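Local coordinates for protein putative carboxymuconolactone decarboxylase (Burkholderia xenovorans, PDB 2QEU) that belongs to the carboxymuconolactone decarboxylase family of the AhpD-like clan and may have peroxiredoxin activity, though its own reaction is not established, at residues R50-M53 with L54-E57; K62-L65 with K66-H69; A95-S98 with V99-I103; K134-A137 with G138-T141. All blocks are in the same frame, centred on the assembly; numbering follows the deposited sequence.

Interaction 1 of 4, residues R50-M53 with L54-E57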
loop_
_atom_site.group_PDB
_atom_site.type_symbol
_atom_site.label_atom_id
_atom_site.label_comp_id
_atom_site.label_asym_id
_atom_site.label_seq_id
_atom_site.Cartn_x
_atom_site.Cartn_y
_atom_site.Cartn_z
ATOM N N ARG B 50 20.984 -10.025 -3.746
ATOM C CA ARG B 50 21.311 -8.617 -4.037
ATOM C C ARG B 50 22.501 -8.497 -4.979
ATOM O O ARG B 50 22.536 -7.658 -5.868
ATOM C CB ARG B 50 21.689 -7.917 -2.729
ATOM C CG ARG B 50 21.531 -6.450 -2.768
ATOM C CD ARG B 50 22.015 -5.844 -1.490
ATOM N NE ARG B 50 21.616 -4.450 -1.461
ATOM C CZ ARG B 50 22.312 -3.464 -2.012
ATOM N NH1 ARG B 50 23.494 -3.681 -2.587
ATOM N NH2 ARG B 50 21.823 -2.242 -1.969
ATOM N N THR B 51 23.485 -9.351 -4.743
ATOM C CA THR B 51 24.718 -9.348 -5.512
ATOM C C THR B 51 24.475 -9.645 -6.978
ATOM O O THR B 51 25.045 -8.955 -7.842
ATOM C CB THR B 51 25.740 -10.326 -4.901
ATOM O OG1 THR B 51 25.967 -9.923 -3.545
ATOM C CG2 THR B 51 27.013 -10.318 -5.680
ATOM N N THR B 52 23.626 -10.636 -7.261
ATOM C CA THR B 52 23.255 -10.935 -8.653
ATOM C C THR B 52 22.401 -9.785 -9.230
ATOM O O THR B 52 22.665 -9.266 -10.342
ATOM C CB THR B 52 22.571 -12.314 -8.810
ATOM O OG1 THR B 52 22.229 -12.519 -10.188
ATOM C CG2 THR B 52 21.339 -12.420 -8.003
HETATM N N MSE B 53 21.436 -9.317 -8.445
HETATM C CA MSE B 53 20.523 -8.296 -8.974
HETATM C C MSE B 53 21.226 -6.989 -9.325
HETATM O O MSE B 53 20.872 -6.354 -10.306
HETATM C CB MSE B 53 19.429 -8.013 -7.984
HETATM C CG MSE B 53 18.382 -9.101 -7.922
HETATM SE SE MSE B 53 17.130 -8.605 -6.505
HETATM C CE MSE B 53 15.821 -9.965 -6.744
ATOM N N LEU B 54 22.268 -6.645 -8.567
ATOM C CA LEU B 54 22.963 -5.379 -8.729
ATOM C C LEU B 54 24.347 -5.560 -9.411
ATOM O O LEU B 54 25.225 -4.686 -9.367
ATOM C CB LEU B 54 23.053 -4.691 -7.360
ATOM C CG LEU B 54 21.762 -4.026 -6.938
ATOM C CD1 LEU B 54 21.747 -3.589 -5.456
ATOM C CD2 LEU B 54 21.446 -2.835 -7.854
ATOM N N LYS B 55 24.514 -6.703 -10.067
ATOM C CA LYS B 55 25.680 -6.943 -10.915
ATOM C C LYS B 55 25.937 -5.740 -11.843
ATOM O O LYS B 55 25.017 -5.146 -12.416
ATOM C CB LYS B 55 25.427 -8.233 -11.719
ATOM C CG LYS B 55 26.586 -8.745 -12.456
ATOM C CD LYS B 55 26.582 -10.272 -12.514
ATOM C CE LYS B 55 25.478 -10.832 -13.396
ATOM N NZ LYS B 55 25.172 -12.241 -12.978
ATOM N N SER B 56 27.200 -5.377 -11.971
ATOM C CA SER B 56 27.615 -4.317 -12.897
ATOM C C SER B 56 27.677 -4.816 -14.349
ATOM O O SER B 56 27.693 -6.009 -14.621
ATOM C CB SER B 56 28.999 -3.795 -12.528
ATOM O OG SER B 56 29.925 -4.828 -12.700
ATOM N N GLU B 57 27.698 -3.858 -15.266
ATOM C CA GLU B 57 27.921 -4.147 -16.674
ATOM C C GLU B 57 29.263 -4.863 -16.890
ATOM O O GLU B 57 29.334 -5.811 -17.675
ATOM C CB GLU B 57 27.891 -2.846 -17.465
ATOM C CG GLU B 57 26.507 -2.276 -17.669
ATOM C CD GLU B 57 26.545 -0.981 -18.441
ATOM O OE1 GLU B 57 26.877 0.089 -17.855
ATOM O OE2 GLU B 57 26.249 -1.038 -19.652
#

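Interaction 2 of 4, residues K62-L65 with K66-H69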
loop_
_atom_site.group_PDB
_atom_site.type_symbol
_atom_site.label_atom_id
_atom_site.label_comp_id
_atom_site.label_asym_id
_atom_site.label_seq_id
_atom_site.Cartn_x
_atom_site.Cartn_y
_atom_site.Cartn_z
ATOM N N LYS B 62 23.210 -6.272 -18.208
ATOM C CA LYS B 62 22.763 -5.484 -19.356
ATOM C C LYS B 62 22.246 -4.090 -19.010
ATOM O O LYS B 62 22.433 -3.164 -19.779
ATOM C CB LYS B 62 21.724 -6.261 -20.166
ATOM C CG LYS B 62 22.243 -7.629 -20.665
ATOM C CD LYS B 62 23.342 -7.484 -21.664
ATOM C CE LYS B 62 23.920 -8.841 -22.095
ATOM N NZ LYS B 62 24.487 -9.606 -20.947
ATOM N N LEU B 63 21.600 -3.927 -17.852
ATOM C CA LEU B 63 21.049 -2.630 -17.442
ATOM C C LEU B 63 22.138 -1.900 -16.653
ATOM O O LEU B 63 22.663 -2.454 -15.714
ATOM C CB LEU B 63 19.823 -2.886 -16.548
ATOM C CG LEU B 63 18.976 -1.687 -16.072
ATOM C CD1 LEU B 63 18.410 -0.944 -17.232
ATOM C CD2 LEU B 63 17.886 -2.166 -15.103
ATOM N N PRO B 64 22.534 -0.700 -17.087
ATOM C CA PRO B 64 23.567 0.046 -16.382
ATOM C C PRO B 64 23.272 0.226 -14.887
ATOM O O PRO B 64 22.117 0.453 -14.496
ATOM C CB PRO B 64 23.558 1.398 -17.088
ATOM C CG PRO B 64 23.069 1.092 -18.464
ATOM C CD PRO B 64 22.071 0.010 -18.300
ATOM N N LEU B 65 24.319 0.094 -14.074
ATOM C CA LEU B 65 24.188 0.150 -12.615
ATOM C C LEU B 65 23.515 1.437 -12.139
ATOM O O LEU B 65 22.732 1.412 -11.192
ATOM C CB LEU B 65 25.553 0.034 -11.942
ATOM C CG LEU B 65 25.645 -0.157 -10.430
ATOM C CD1 LEU B 65 24.741 -1.314 -9.938
ATOM C CD2 LEU B 65 27.113 -0.367 -10.019
ATOM N N LYS B 66 23.858 2.551 -12.772
ATOM C CA LYS B 66 23.213 3.814 -12.419
ATOM C C LYS B 66 21.683 3.765 -12.531
ATOM O O LYS B 66 20.944 4.341 -11.690
ATOM C CB LYS B 66 23.765 4.956 -13.245
ATOM C CG LYS B 66 23.611 4.829 -14.750
ATOM C CD LYS B 66 24.383 6.025 -15.401
ATOM C CE LYS B 66 24.386 5.933 -16.909
ATOM N NZ LYS B 66 25.240 6.943 -17.567
ATOM N N TYR B 67 21.195 3.069 -13.559
ATOM C CA TYR B 67 19.742 2.922 -13.758
ATOM C C TYR B 67 19.096 1.882 -12.829
ATOM O O TYR B 67 17.941 2.048 -12.409
ATOM C CB TYR B 67 19.419 2.666 -15.235
ATOM C CG TYR B 67 19.850 3.829 -16.103
ATOM C CD1 TYR B 67 19.580 5.154 -15.742
ATOM C CD2 TYR B 67 20.577 3.620 -17.261
ATOM C CE1 TYR B 67 20.038 6.235 -16.517
ATOM C CE2 TYR B 67 21.014 4.668 -18.044
ATOM C CZ TYR B 67 20.756 5.971 -17.691
ATOM O OH TYR B 67 21.235 6.989 -18.493
ATOM N N LYS B 68 19.866 0.838 -12.475
ATOM C CA LYS B 68 19.445 -0.093 -11.454
ATOM C C LYS B 68 19.166 0.649 -10.147
ATOM O O LYS B 68 18.116 0.499 -9.536
ATOM C CB LYS B 68 20.479 -1.174 -11.212
ATOM C CG LYS B 68 20.668 -2.122 -12.391
ATOM C CD LYS B 68 21.450 -3.400 -11.977
ATOM C CE LYS B 68 21.470 -4.370 -13.121
ATOM N NZ LYS B 68 22.269 -5.555 -12.800
ATOM N N HIS B 69 20.134 1.455 -9.726
ATOM C CA HIS B 69 19.919 2.250 -8.514
ATOM C C HIS B 69 18.872 3.343 -8.641
ATOM O O HIS B 69 18.162 3.598 -7.666
ATOM C CB HIS B 69 21.226 2.795 -7.996
ATOM C CG HIS B 69 22.063 1.775 -7.309
ATOM N ND1 HIS B 69 21.789 1.305 -6.044
ATOM C CD2 HIS B 69 23.168 1.122 -7.728
ATOM C CE1 HIS B 69 22.702 0.408 -5.707
ATOM N NE2 HIS B 69 23.563 0.283 -6.708
#

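Interaction 3 of 4, residues A95-S98 with V99-I103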
loop_
_atom_site.group_PDB
_atom_site.type_symbol
_atom_site.label_atom_id
_atom_site.label_comp_id
_atom_site.label_asym_id
_atom_site.label_seq_id
_atom_site.Cartn_x
_atom_site.Cartn_y
_atom_site.Cartn_z
ATOM N N ALA B 95 27.778 5.752 -9.641
ATOM C CA ALA B 95 27.833 4.984 -10.878
ATOM C C ALA B 95 27.560 5.833 -12.137
ATOM O O ALA B 95 27.462 5.312 -13.258
ATOM C CB ALA B 95 26.872 3.749 -10.785
ATOM N N GLY B 96 27.412 7.142 -11.975
ATOM C CA GLY B 96 27.337 8.053 -13.111
ATOM C C GLY B 96 26.012 8.723 -13.371
ATOM O O GLY B 96 25.880 9.475 -14.315
ATOM N N LEU B 97 24.999 8.464 -12.541
ATOM C CA LEU B 97 23.718 9.103 -12.803
ATOM C C LEU B 97 23.818 10.601 -12.562
ATOM O O LEU B 97 24.412 11.017 -11.588
ATOM C CB LEU B 97 22.657 8.543 -11.871
ATOM C CG LEU B 97 21.195 8.880 -12.270
ATOM C CD1 LEU B 97 20.695 7.949 -13.356
ATOM C CD2 LEU B 97 20.272 8.912 -11.019
ATOM N N SER B 98 23.251 11.409 -13.453
ATOM C CA SER B 98 23.168 12.853 -13.224
ATOM C C SER B 98 21.982 13.232 -12.353
ATOM O O SER B 98 20.976 12.499 -12.272
ATOM C CB SER B 98 23.074 13.592 -14.551
ATOM O OG SER B 98 21.808 13.429 -15.134
ATOM N N VAL B 99 22.086 14.399 -11.725
ATOM C CA VAL B 99 20.955 14.954 -10.981
ATOM C C VAL B 99 19.721 15.153 -11.896
ATOM O O VAL B 99 18.594 14.814 -11.541
ATOM C CB VAL B 99 21.304 16.258 -10.192
ATOM C CG1 VAL B 99 20.014 16.800 -9.472
ATOM C CG2 VAL B 99 22.443 15.971 -9.176
ATOM N N ASP B 100 19.943 15.649 -13.108
ATOM C CA ASP B 100 18.811 15.763 -14.045
ATOM C C ASP B 100 18.084 14.452 -14.279
ATOM O O ASP B 100 16.856 14.448 -14.299
ATOM C CB ASP B 100 19.282 16.303 -15.388
ATOM C CG ASP B 100 19.670 17.763 -15.347
ATOM O OD1 ASP B 100 19.260 18.492 -14.417
ATOM O OD2 ASP B 100 20.415 18.178 -16.257
ATOM N N GLU B 101 18.823 13.358 -14.507
ATOM C CA GLU B 101 18.216 12.037 -14.705
ATOM C C GLU B 101 17.478 11.564 -13.443
ATOM O O GLU B 101 16.439 10.941 -13.522
ATOM C CB GLU B 101 19.248 10.971 -15.077
ATOM C CG GLU B 101 19.863 11.126 -16.434
ATOM C CD GLU B 101 20.964 10.110 -16.687
ATOM O OE1 GLU B 101 21.888 9.969 -15.844
ATOM O OE2 GLU B 101 20.852 9.414 -17.704
ATOM N N LEU B 102 18.059 11.852 -12.287
ATOM C CA LEU B 102 17.459 11.487 -11.022
ATOM C C LEU B 102 16.070 12.105 -10.927
ATOM O O LEU B 102 15.078 11.437 -10.614
ATOM C CB LEU B 102 18.320 11.993 -9.862
ATOM C CG LEU B 102 17.820 11.670 -8.439
ATOM C CD1 LEU B 102 17.951 10.142 -8.166
ATOM C CD2 LEU B 102 18.558 12.516 -7.392
ATOM N N ILE B 103 16.000 13.408 -11.180
ATOM C CA ILE B 103 14.767 14.148 -11.091
ATOM C C ILE B 103 13.759 13.559 -12.109
ATOM O O ILE B 103 12.607 13.342 -11.782
ATOM C CB ILE B 103 14.979 15.679 -11.286
ATOM C CG1 ILE B 103 15.812 16.311 -10.128
ATOM C CG2 ILE B 103 13.641 16.415 -11.433
ATOM C CD1 ILE B 103 16.322 17.706 -10.452
HETATM O O HOH W 1 24.219 9.536 -16.648
#

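Interaction 4 of 4, residues K134-A137 with G138-T141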
loop_
_atom_site.group_PDB
_atom_site.type_symbol
_atom_site.label_atom_id
_atom_site.label_comp_id
_atom_site.label_asym_id
_atom_site.label_seq_id
_atom_site.Cartn_x
_atom_site.Cartn_y
_atom_site.Cartn_z
ATOM N N LYS B 134 27.928 18.296 -5.930
ATOM C CA LYS B 134 29.093 19.150 -5.658
ATOM C C LYS B 134 30.179 18.404 -4.908
ATOM O O LYS B 134 31.373 18.611 -5.183
ATOM C CB LYS B 134 28.695 20.389 -4.885
ATOM C CG LYS B 134 27.795 21.308 -5.692
ATOM C CD LYS B 134 27.342 22.506 -4.899
ATOM C CE LYS B 134 26.416 22.118 -3.775
ATOM N NZ LYS B 134 25.500 23.237 -3.394
ATOM N N GLU B 135 29.764 17.498 -3.997
ATOM C CA GLU B 135 30.743 16.687 -3.288
ATOM C C GLU B 135 31.500 15.809 -4.265
ATOM O O GLU B 135 32.724 15.770 -4.267
ATOM C CB GLU B 135 30.057 15.832 -2.223
ATOM C CG GLU B 135 31.008 15.140 -1.330
ATOM C CD GLU B 135 30.341 14.084 -0.434
ATOM O OE1 GLU B 135 29.307 14.370 0.173
ATOM O OE2 GLU B 135 30.886 12.957 -0.368
ATOM N N LEU B 136 30.756 15.121 -5.125
ATOM C CA LEU B 136 31.395 14.216 -6.073
ATOM C C LEU B 136 32.365 14.955 -7.012
ATOM O O LEU B 136 33.471 14.475 -7.300
ATOM C CB LEU B 136 30.303 13.476 -6.854
ATOM C CG LEU B 136 30.675 12.229 -7.641
ATOM C CD1 LEU B 136 31.318 11.188 -6.724
ATOM C CD2 LEU B 136 29.385 11.722 -8.271
ATOM N N ALA B 137 31.963 16.134 -7.464
ATOM C CA ALA B 137 32.846 16.982 -8.292
ATOM C C ALA B 137 34.141 17.416 -7.569
ATOM O O ALA B 137 35.196 17.548 -8.198
ATOM C CB ALA B 137 32.114 18.184 -8.780
ATOM N N GLY B 138 34.079 17.624 -6.253
ATOM C CA GLY B 138 35.211 18.052 -5.458
ATOM C C GLY B 138 36.175 16.933 -5.029
ATOM O O GLY B 138 37.147 17.184 -4.370
ATOM N N LYS B 139 35.805 15.677 -5.380
ATOM C CA LYS B 139 36.620 14.503 -5.059
ATOM C C LYS B 139 37.231 13.829 -6.267
ATOM O O LYS B 139 38.046 12.932 -6.114
ATOM C CB LYS B 139 35.806 13.481 -4.255
ATOM C CG LYS B 139 35.166 14.052 -3.018
ATOM C CD LYS B 139 34.498 12.987 -2.181
ATOM C CE LYS B 139 33.363 12.325 -2.892
ATOM N NZ LYS B 139 32.405 11.525 -2.017
ATOM N N ARG B 140 36.851 14.287 -7.460
ATOM C CA ARG B 140 37.214 13.651 -8.704
ATOM C C ARG B 140 37.830 14.647 -9.640
ATOM O O ARG B 140 37.435 15.792 -9.637
ATOM C CB ARG B 140 35.959 13.103 -9.385
ATOM C CG ARG B 140 35.164 12.161 -8.509
ATOM C CD ARG B 140 34.018 11.533 -9.266
ATOM N NE ARG B 140 33.604 10.283 -8.624
ATOM C CZ ARG B 140 32.566 9.548 -9.020
ATOM N NH1 ARG B 140 31.833 9.942 -10.058
ATOM N NH2 ARG B 140 32.264 8.418 -8.367
ATOM N N THR B 141 38.717 14.165 -10.483
ATOM C CA THR B 141 39.384 14.988 -11.490
ATOM C C THR B 141 38.367 15.499 -12.551
ATOM O O THR B 141 37.396 14.847 -12.853
ATOM C CB THR B 141 40.550 14.247 -12.113
ATOM O OG1 THR B 141 41.464 13.871 -11.066
ATOM C CG2 THR B 141 41.322 15.147 -13.099
ATOM O OXT THR B 141 38.519 16.599 -13.098
#

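Interaction 1 of 4, residues R50-M53 with L54-E57
Arg50 and Leu54 meet one helical turn apart, by a methyl-on-guanidinium packing contact and by a backbone bond. In the packing contact, the CD1 methyl of Leu54 lies over one face of the Arg50 guanidinium. It stands 3.3 Å above that plane and is displaced toward the rim. Its nearest atom there is NH1, with Leu54 CD1 to Arg50 NH1 at 3.4 Å. Arg50 reaches this place with an extended chain whose CG is turned away from its own N (chi1 -158°).

The backbone bonds close the helix. Leu54 N donates to Arg50 O at 2.9 Å, an i to i+4 bond made just as Leu54 leaves helical angles. Lys55 N then bonds Thr52 O at 3.2 Å, and this i to i+3 bond turns the chain out of the helix.

The polar ends work with other partners. Arg50 NH1 makes a salt bridge with Asp24 of helix 10-25, and NH2 bonds a citrate that probably came from the crystallisation liquor. Asp24 and the citrate together probably fix the rotation of the guanidinium. Thr52 OG1 and Lys55 NZ are 4.1 Å apart. Both bind Glu41 OE1 of the third subunit, so the two side chains converge on one carboxylate oxygen across a subunit interface. Selenomethionine Met53 packs on both the second and the third subunit.

This is the C-terminal end of helix 40-53 in an all-helical fold of the AhpD-like clan, where the chain leaves the helix beside a bound citrate and two subunit interfaces.

Interaction 2 of 4, residues K62-L65 with K66-H69
Pro64 and Tyr67 cross at an angle at the start of helix 65-79. Pro64 CB comes to 3.7 Å from Tyr67 CD2, and its CG lies just as near that carbon. The approach to the ring is oblique. Within the helix, Lys66 CG lies over the centre of one face of the same ring, 3.9 Å above its plane. Lys66 can do this because its CG sits between its own N and carbonyl carbon (chi1 59°). The Tyr67 ring also meets Tyr67 of the second subunit.

Leu65 and His69 lie side by side and point the same way. Leu65 CD1 is 3.6 Å from His69 CD2, and Leu65 CG lies in the ring plane at the edge of the imidazole. Leu63 instead crosses Lys68, with Leu63 CD2 at 3.9 Å from Lys68 CG. The long lysine chain also passes Leu63 O, which is 3.4 Å from Lys68 CE.

Pro64 is the N-cap. Pro64 O takes Lys68 N at 3.0 Å and a weak bond from Tyr67 N. Leu65 O receives His69 N at 3.0 Å in a nearly straight bond (173°).

The polar tips lead elsewhere. Lys68 NZ bonds the carbonyls of Met53 and Lys55, and Tyr67 OH bonds Glu101. His69 NE2 bonds Asp24, and ND1 bonds His88 ND1.

The chemistry is therefore divided. Apolar carbons pack round the first turn, while the polar ends of Tyr67, Lys68 and His69 tie it to other parts of the fold. Both imidazole nitrogens of His69 have partners, which should fix the rotation of the ring.

Interaction 3 of 4, residues A95-S98 with V99-I103
Ser98 and Glu101 grip each other twice, and this is the tight part of the contact. Ser98 OG accepts from Glu101 N at 3.1 Å. In return Ser98 N donates to Glu101 OE1, also at 3.1 Å and nearly straight (170°), using the anti lone pair of the carboxylate oxygen. The pair is a capping box with Ser98 as N-cap. The serine hydroxyl faces the helix because OG sits between its own N and carbonyl carbon (chi1 73°). Leu102 N follows with a bond to Ser98 O at 3.0 Å.

Leu97 packs beside the box. Its CD1 lies 3.4 Å from Glu101 OE1. The apolar contact is Leu97 CD2 with Leu102 CB at 3.8 Å, the two leucines crossing at about a right angle.

The other side is looser and wet. Exposed Gly96, at positive phi, ends helix 82-94 in a Schellman motif. A water bridges Gly96 O to Glu101 OE1, donating to both. Asp100 is exposed and bonds a glycerol only weakly.

Glu101 OE2 is bound by Tyr67 OH of helix 65-79. Leu97 packs on helices 65-79 and 82-94. Leu102 touches both of these and helix 122-137, while Val99 touches helices 82-94 and 122-137.

Interaction 4 of 4, residues K134-A137 with G138-T141
At the C-terminal part of helix 122-137, Gly138 N bonds Lys134 O at 3.1 Å and, weakly, Glu135 O, and Lys139 N bonds Leu136 O at 3.3 Å.

Glu135 and Lys139 make the main side-chain link, a salt bridge of 2.7 Å between Glu135 OE2 and Lys139 NZ. The ammonium comes to the anti side of that oxygen and lies 20° out of the carboxylate plane. Glu135 is extended, with CG opposite its backbone N (chi1 -171°), while Lys139 bends at chi3 to bring NZ back toward the glutamate. On the way, Lys139 CG passes 3.2 Å from Glu135 O. An i to i+4 ion pair of this kind is a familiar link along a helix, and here it links helix 122-137 to the residues near the C-terminus.

Leu136 crosses Arg140, with its CD1 placed over one face of the guanidinium. The details of this contact are doubtful, because the modelled atoms come too close and Leu136 has a second conformer. Outside the contact, Arg140 NH2 bonds Asn94 O weakly, and Lys134 NZ pairs with Glu131 in the preceding turn of the helix.

Overall arrangement
Interactions 1 and 2 lie at the two ends of the loop between helices 40-53 and 65-79, with centres about 9 Å apart. Lys68 NZ joins them, 2.8 Å from Lys55 O and 3.0 Å from Met53 O. Interaction 2 also meets interaction 3, about 11 Å away between centres, where Tyr67 OH is 2.6 Å from Glu101 OE2. All three touch the second subunit. The citrate beside Arg50 lies at interaction 1, and Asp24 links Arg50 there with His69 of interaction 2. Interaction 4 stands apart at the C-terminal surface. Its nearest atoms are about 5 Å from interaction 3 and 13 Å from interaction 1.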